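Local coordinates for hypothetical protein (Methanosarcina mazei, PDB 2I1S) that is of unknown function but belongs to the plasmid pRiA4b ORF-3-like family, with a mixed beta-sheet flanked by helices, at residues L102-K114 with A139-E151. Residues are numbered along the deposited sequence; the frame is centred on the assembly and turned at random.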
loop_
_atom_site.group_PDB
_atom_site.type_symbol
_atom_site.label_atom_id
_atom_site.label_comp_id
_atom_site.label_asym_id
_atom_site.label_seq_id
_atom_site.Cartn_x
_atom_site.Cartn_y
_atom_site.Cartn_z
ATOM N N LEU A 102 9.478 -3.430 -1.019
ATOM C CA LEU A 102 8.602 -3.202 -2.163
ATOM C C LEU A 102 7.418 -4.199 -2.195
ATOM O O LEU A 102 7.612 -5.415 -2.158
ATOM C CB LEU A 102 9.388 -3.245 -3.462
ATOM C CG LEU A 102 8.548 -2.918 -4.711
ATOM C CD1 LEU A 102 8.132 -1.431 -4.797
ATOM C CD2 LEU A 102 9.330 -3.386 -5.966
ATOM N N TYR A 103 6.213 -3.666 -2.285
ATOM C CA TYR A 103 4.981 -4.458 -2.396
ATOM C C TYR A 103 4.404 -4.300 -3.791
ATOM O O TYR A 103 4.111 -3.190 -4.209
ATOM C CB TYR A 103 3.965 -3.950 -1.369
ATOM C CG TYR A 103 2.569 -4.535 -1.398
ATOM C CD1 TYR A 103 2.285 -5.762 -0.803
ATOM C CD2 TYR A 103 1.509 -3.831 -1.951
ATOM C CE1 TYR A 103 0.979 -6.289 -0.784
ATOM C CE2 TYR A 103 0.191 -4.345 -1.933
ATOM C CZ TYR A 103 -0.073 -5.570 -1.343
ATOM O OH TYR A 103 -1.394 -6.063 -1.282
ATOM N N THR A 104 4.232 -5.408 -4.490
ATOM C CA THR A 104 3.541 -5.435 -5.768
ATOM C C THR A 104 2.162 -6.118 -5.603
ATOM O O THR A 104 2.031 -7.177 -4.982
ATOM C CB THR A 104 4.414 -6.153 -6.852
ATOM O OG1 THR A 104 5.700 -5.515 -6.926
ATOM C CG2 THR A 104 3.747 -6.126 -8.255
ATOM N N TYR A 105 1.131 -5.476 -6.144
ATOM C CA TYR A 105 -0.215 -5.990 -6.136
ATOM C C TYR A 105 -0.762 -5.854 -7.567
ATOM O O TYR A 105 -0.658 -4.775 -8.177
ATOM C CB TYR A 105 -1.069 -5.205 -5.129
ATOM C CG TYR A 105 -2.557 -5.481 -5.249
ATOM C CD1 TYR A 105 -3.067 -6.781 -5.005
ATOM C CD2 TYR A 105 -3.453 -4.474 -5.651
ATOM C CE1 TYR A 105 -4.441 -7.072 -5.126
ATOM C CE2 TYR A 105 -4.825 -4.741 -5.766
ATOM C CZ TYR A 105 -5.315 -6.070 -5.517
ATOM O OH TYR A 105 -6.676 -6.391 -5.617
ATOM N N ASP A 106 -1.343 -6.940 -8.096
ATOM C CA ASP A 106 -1.876 -6.998 -9.468
ATOM C C ASP A 106 -0.723 -7.139 -10.430
ATOM O O ASP A 106 -0.067 -6.153 -10.763
ATOM C CB ASP A 106 -2.745 -5.758 -9.837
ATOM C CG ASP A 106 -3.610 -5.980 -11.094
ATOM O OD1 ASP A 106 -4.672 -5.356 -11.219
ATOM O OD2 ASP A 106 -3.240 -6.799 -11.965
ATOM N N PHE A 107 -0.482 -8.361 -10.890
ATOM C CA PHE A 107 0.639 -8.652 -11.778
ATOM C C PHE A 107 0.338 -8.275 -13.230
ATOM O O PHE A 107 1.203 -8.448 -14.110
ATOM C CB PHE A 107 1.078 -10.145 -11.641
ATOM C CG PHE A 107 1.609 -10.490 -10.254
ATOM C CD1 PHE A 107 1.857 -9.472 -9.309
ATOM C CD2 PHE A 107 1.895 -11.803 -9.909
ATOM C CE1 PHE A 107 2.333 -9.753 -8.048
ATOM C CE2 PHE A 107 2.390 -12.108 -8.633
ATOM C CZ PHE A 107 2.604 -11.094 -7.701
ATOM N N GLY A 108 -0.875 -7.774 -13.482
ATOM C CA GLY A 108 -1.218 -7.169 -14.784
ATOM C C GLY A 108 -0.994 -5.656 -14.777
ATOM O O GLY A 108 -0.157 -5.126 -15.511
ATOM N N ASP A 109 -1.728 -4.949 -13.924
ATOM C CA ASP A 109 -1.552 -3.506 -13.775
ATOM C C ASP A 109 -0.222 -3.131 -13.099
ATOM O O ASP A 109 0.289 -2.028 -13.330
ATOM C CB ASP A 109 -2.727 -2.879 -12.995
ATOM C CG ASP A 109 -3.984 -2.661 -13.853
ATOM O OD1 ASP A 109 -4.116 -3.228 -14.963
ATOM O OD2 ASP A 109 -4.860 -1.894 -13.404
ATOM N N ASN A 110 0.318 -4.024 -12.269
ATOM C CA ASN A 110 1.659 -3.888 -11.669
ATOM C C ASN A 110 1.726 -2.661 -10.730
ATOM O O ASN A 110 2.530 -1.740 -10.895
ATOM C CB ASN A 110 2.761 -3.936 -12.765
ATOM C CG ASN A 110 4.218 -4.012 -12.187
ATOM O OD1 ASN A 110 4.473 -4.646 -11.154
ATOM N ND2 ASN A 110 5.168 -3.350 -12.877
ATOM N N TRP A 111 0.812 -2.625 -9.770
ATOM C CA TRP A 111 0.855 -1.583 -8.748
ATOM C C TRP A 111 1.966 -1.887 -7.790
ATOM O O TRP A 111 2.086 -3.024 -7.305
ATOM C CB TRP A 111 -0.467 -1.510 -7.956
ATOM C CG TRP A 111 -1.712 -1.281 -8.812
ATOM C CD1 TRP A 111 -2.782 -2.111 -8.914
ATOM C CD2 TRP A 111 -2.002 -0.138 -9.645
ATOM N NE1 TRP A 111 -3.713 -1.583 -9.778
ATOM C CE2 TRP A 111 -3.272 -0.367 -10.232
ATOM C CE3 TRP A 111 -1.309 1.049 -9.960
ATOM C CZ2 TRP A 111 -3.880 0.555 -11.121
ATOM C CZ3 TRP A 111 -1.893 1.964 -10.845
ATOM C CH2 TRP A 111 -3.187 1.717 -11.409
ATOM N N GLN A 112 2.737 -0.855 -7.465
ATOM C CA GLN A 112 3.846 -0.994 -6.517
ATOM C C GLN A 112 3.740 0.010 -5.425
ATOM O O GLN A 112 3.619 1.218 -5.668
ATOM C CB GLN A 112 5.176 -0.859 -7.231
ATOM C CG GLN A 112 5.460 -2.024 -8.200
ATOM C CD GLN A 112 6.705 -1.800 -8.994
ATOM O OE1 GLN A 112 6.929 -0.720 -9.518
ATOM N NE2 GLN A 112 7.532 -2.819 -9.090
ATOM N N VAL A 113 3.783 -0.488 -4.205
ATOM C CA VAL A 113 3.745 0.361 -3.045
ATOM C C VAL A 113 5.107 0.280 -2.351
ATOM O O VAL A 113 5.562 -0.817 -2.058
ATOM C CB VAL A 113 2.635 -0.074 -2.085
ATOM C CG1 VAL A 113 2.645 0.829 -0.809
ATOM C CG2 VAL A 113 1.270 -0.092 -2.801
ATOM N N LYS A 114 5.758 1.430 -2.138
ATOM C CA LYS A 114 6.974 1.504 -1.314
ATOM C C LYS A 114 6.566 1.502 0.136
ATOM O O LYS A 114 5.643 2.231 0.554
ATOM C CB LYS A 114 7.782 2.770 -1.577
ATOM C CG LYS A 114 8.534 2.864 -2.868
ATOM C CD LYS A 114 9.189 4.287 -2.935
ATOM C CE LYS A 114 10.500 4.355 -3.780
ATOM N NZ LYS A 114 10.228 4.710 -5.209
ATOM N N ALA A 139 -6.502 6.833 -3.679
ATOM C CA ALA A 139 -5.878 5.612 -4.156
ATOM C C ALA A 139 -6.279 5.273 -5.607
ATOM O O ALA A 139 -7.366 5.630 -6.085
ATOM C CB ALA A 139 -6.234 4.489 -3.226
ATOM N N VAL A 140 -5.383 4.612 -6.334
ATOM C CA VAL A 140 -5.716 4.240 -7.720
ATOM C C VAL A 140 -6.838 3.193 -7.652
ATOM O O VAL A 140 -6.775 2.276 -6.822
ATOM C CB VAL A 140 -4.470 3.680 -8.489
ATOM C CG1 VAL A 140 -3.364 4.757 -8.612
ATOM C CG2 VAL A 140 -3.908 2.384 -7.828
ATOM N N PRO A 141 -7.889 3.348 -8.488
ATOM C CA PRO A 141 -8.936 2.324 -8.459
ATOM C C PRO A 141 -8.406 0.993 -8.982
ATOM O O PRO A 141 -7.413 0.968 -9.731
ATOM C CB PRO A 141 -10.000 2.883 -9.394
ATOM C CG PRO A 141 -9.710 4.466 -9.373
ATOM C CD PRO A 141 -8.224 4.463 -9.412
ATOM N N GLU A 142 -9.059 -0.091 -8.558
ATOM C CA GLU A 142 -8.748 -1.382 -9.076
ATOM C C GLU A 142 -8.892 -1.361 -10.614
ATOM O O GLU A 142 -9.807 -0.734 -11.129
ATOM C CB GLU A 142 -9.647 -2.467 -8.427
ATOM C CG GLU A 142 -9.337 -2.740 -6.933
ATOM C CD GLU A 142 -8.349 -3.899 -6.729
ATOM O OE1 GLU A 142 -7.654 -4.257 -7.707
ATOM O OE2 GLU A 142 -8.266 -4.471 -5.598
ATOM N N ASP A 143 -7.952 -2.028 -11.311
ATOM C CA ASP A 143 -8.081 -2.407 -12.721
ATOM C C ASP A 143 -7.942 -1.206 -13.688
ATOM O O ASP A 143 -8.258 -1.303 -14.898
ATOM C CB ASP A 143 -9.409 -3.156 -12.920
ATOM C CG ASP A 143 -9.577 -4.316 -11.944
ATOM O OD1 ASP A 143 -8.631 -5.119 -11.768
ATOM O OD2 ASP A 143 -10.658 -4.445 -11.355
ATOM N N SER A 144 -7.444 -0.091 -13.143
ATOM C CA SER A 144 -7.427 1.184 -13.873
ATOM C C SER A 144 -6.275 1.336 -14.894
ATOM O O SER A 144 -6.058 2.433 -15.417
ATOM C CB SER A 144 -7.465 2.378 -12.913
ATOM O OG SER A 144 -6.276 2.468 -12.152
ATOM N N GLY A 145 -5.536 0.257 -15.136
ATOM C CA GLY A 145 -4.526 0.219 -16.196
ATOM C C GLY A 145 -3.087 0.532 -15.778
ATOM O O GLY A 145 -2.246 0.739 -16.644
ATOM N N GLY A 146 -2.790 0.538 -14.470
ATOM C CA GLY A 146 -1.432 0.728 -14.001
ATOM C C GLY A 146 -1.176 2.226 -13.906
ATOM O O GLY A 146 -2.099 3.034 -14.060
ATOM N N VAL A 147 0.056 2.637 -13.634
ATOM C CA VAL A 147 0.277 4.070 -13.413
ATOM C C VAL A 147 -0.047 4.821 -14.707
ATOM O O VAL A 147 -0.715 5.871 -14.682
ATOM C CB VAL A 147 1.650 4.407 -12.769
ATOM C CG1 VAL A 147 1.743 3.757 -11.416
ATOM C CG2 VAL A 147 2.814 3.952 -13.604
ATOM N N TRP A 148 0.329 4.222 -15.831
ATOM C CA TRP A 148 0.049 4.819 -17.131
ATOM C C TRP A 148 -1.438 4.960 -17.402
ATOM O O TRP A 148 -1.876 6.052 -17.737
ATOM C CB TRP A 148 0.809 4.105 -18.263
ATOM C CG TRP A 148 2.282 4.533 -18.220
ATOM C CD1 TRP A 148 3.390 3.722 -18.274
ATOM C CD2 TRP A 148 2.777 5.867 -18.022
ATOM N NE1 TRP A 148 4.536 4.479 -18.157
ATOM C CE2 TRP A 148 4.189 5.795 -18.003
ATOM N N GLY A 149 -2.206 3.884 -17.230
ATOM C CA GLY A 149 -3.655 3.939 -17.389
ATOM C C GLY A 149 -4.361 4.969 -16.513
ATOM O O GLY A 149 -5.212 5.713 -16.979
ATOM N N TYR A 150 -4.016 4.998 -15.227
ATOM C CA TYR A 150 -4.592 5.961 -14.300
ATOM C C TYR A 150 -4.236 7.425 -14.648
ATOM O O TYR A 150 -5.110 8.280 -14.705
ATOM C CB TYR A 150 -4.224 5.606 -12.847
ATOM C CG TYR A 150 -4.872 6.514 -11.809
ATOM C CD1 TYR A 150 -6.270 6.565 -11.682
ATOM C CD2 TYR A 150 -4.096 7.336 -10.986
ATOM C CE1 TYR A 150 -6.876 7.383 -10.759
ATOM C CE2 TYR A 150 -4.695 8.176 -10.019
ATOM C CZ TYR A 150 -6.088 8.185 -9.925
ATOM O OH TYR A 150 -6.720 8.976 -9.027
ATOM N N GLU A 151 -2.965 7.719 -14.907
ATOM C CA GLU A 151 -2.606 9.083 -15.301
ATOM C C GLU A 151 -3.302 9.526 -16.603
ATOM O O GLU A 151 -3.706 10.679 -16.707
ATOM C CB GLU A 151 -1.091 9.279 -15.370
ATOM C CG GLU A 151 -0.414 9.345 -13.998
ATOM C CD GLU A 151 -0.390 10.747 -13.339
ATOM O OE1 GLU A 151 -1.336 11.553 -13.544
ATOM O OE2 GLU A 151 0.604 11.045 -12.602
HETATM O O HOH W 1 -6.074 -3.403 -9.782
HETATM O O HOH W 2 -6.875 -5.623 -13.473
HETATM O O HOH W 3 -6.405 -2.946 -16.286
HETATM O O HOH W 4 1.594 0.322 -12.895
#
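Two torsions set up the meeting of Trp-111 with Val-140 and Gly-146: the indole CG lies anti to the carbonyl carbon (chi1 -57°), while Val-140 projects CG2 between its own backbone N and carbonyl carbon, onto the ring. The tryptophan opens the second strand of a beta-hairpin, 100-105 and 111-122, and reaches into the loop that leads into helix 146-157. The example illustrates how one large aromatic can join a hairpin end to the segment running into a helix by using both faces and its rim. Val-140 CG2 sits 3.4 Å from the centroid of the six-membered ring, almost on its normal, and Gly-146 CA makes a second CH-pi contact over the opposite face. At the edge lies Ser-144 OG, 3.2 Å from Trp-111 CZ2; this hydroxyl donates to Pro-141 O within the type II turn 141-144.

Polar bonds tie the two segments together beside the ring. Asp-109 OD2 accepts from Gly-145 N at 2.8 Å, the donor arriving from above the carboxylate plane. Asp-106 OD2 accepts from the amides of Gly-108 (an Asx turn) and Asp-109 (extending it to an Asx motif), both from the same face of its carboxylate plane, bonds that tie the loop 106-109 together. Tyr-105 OH gives a very short bond, 2.5 Å, to Glu-142 OE2, which also accepts from Glu-48 N. Trp-47 meets the rings of both Tyr-105 and Trp-111, and His-51 binds Asp-143 OD1. Between the acidic side chains, water 1 accepts a hydrogen bond from the N-H of Trp-111 NE1 at 3.0 Å, accepts from Asp-143 N, and donates to Asp-106 OD1 and Glu-142 OE1.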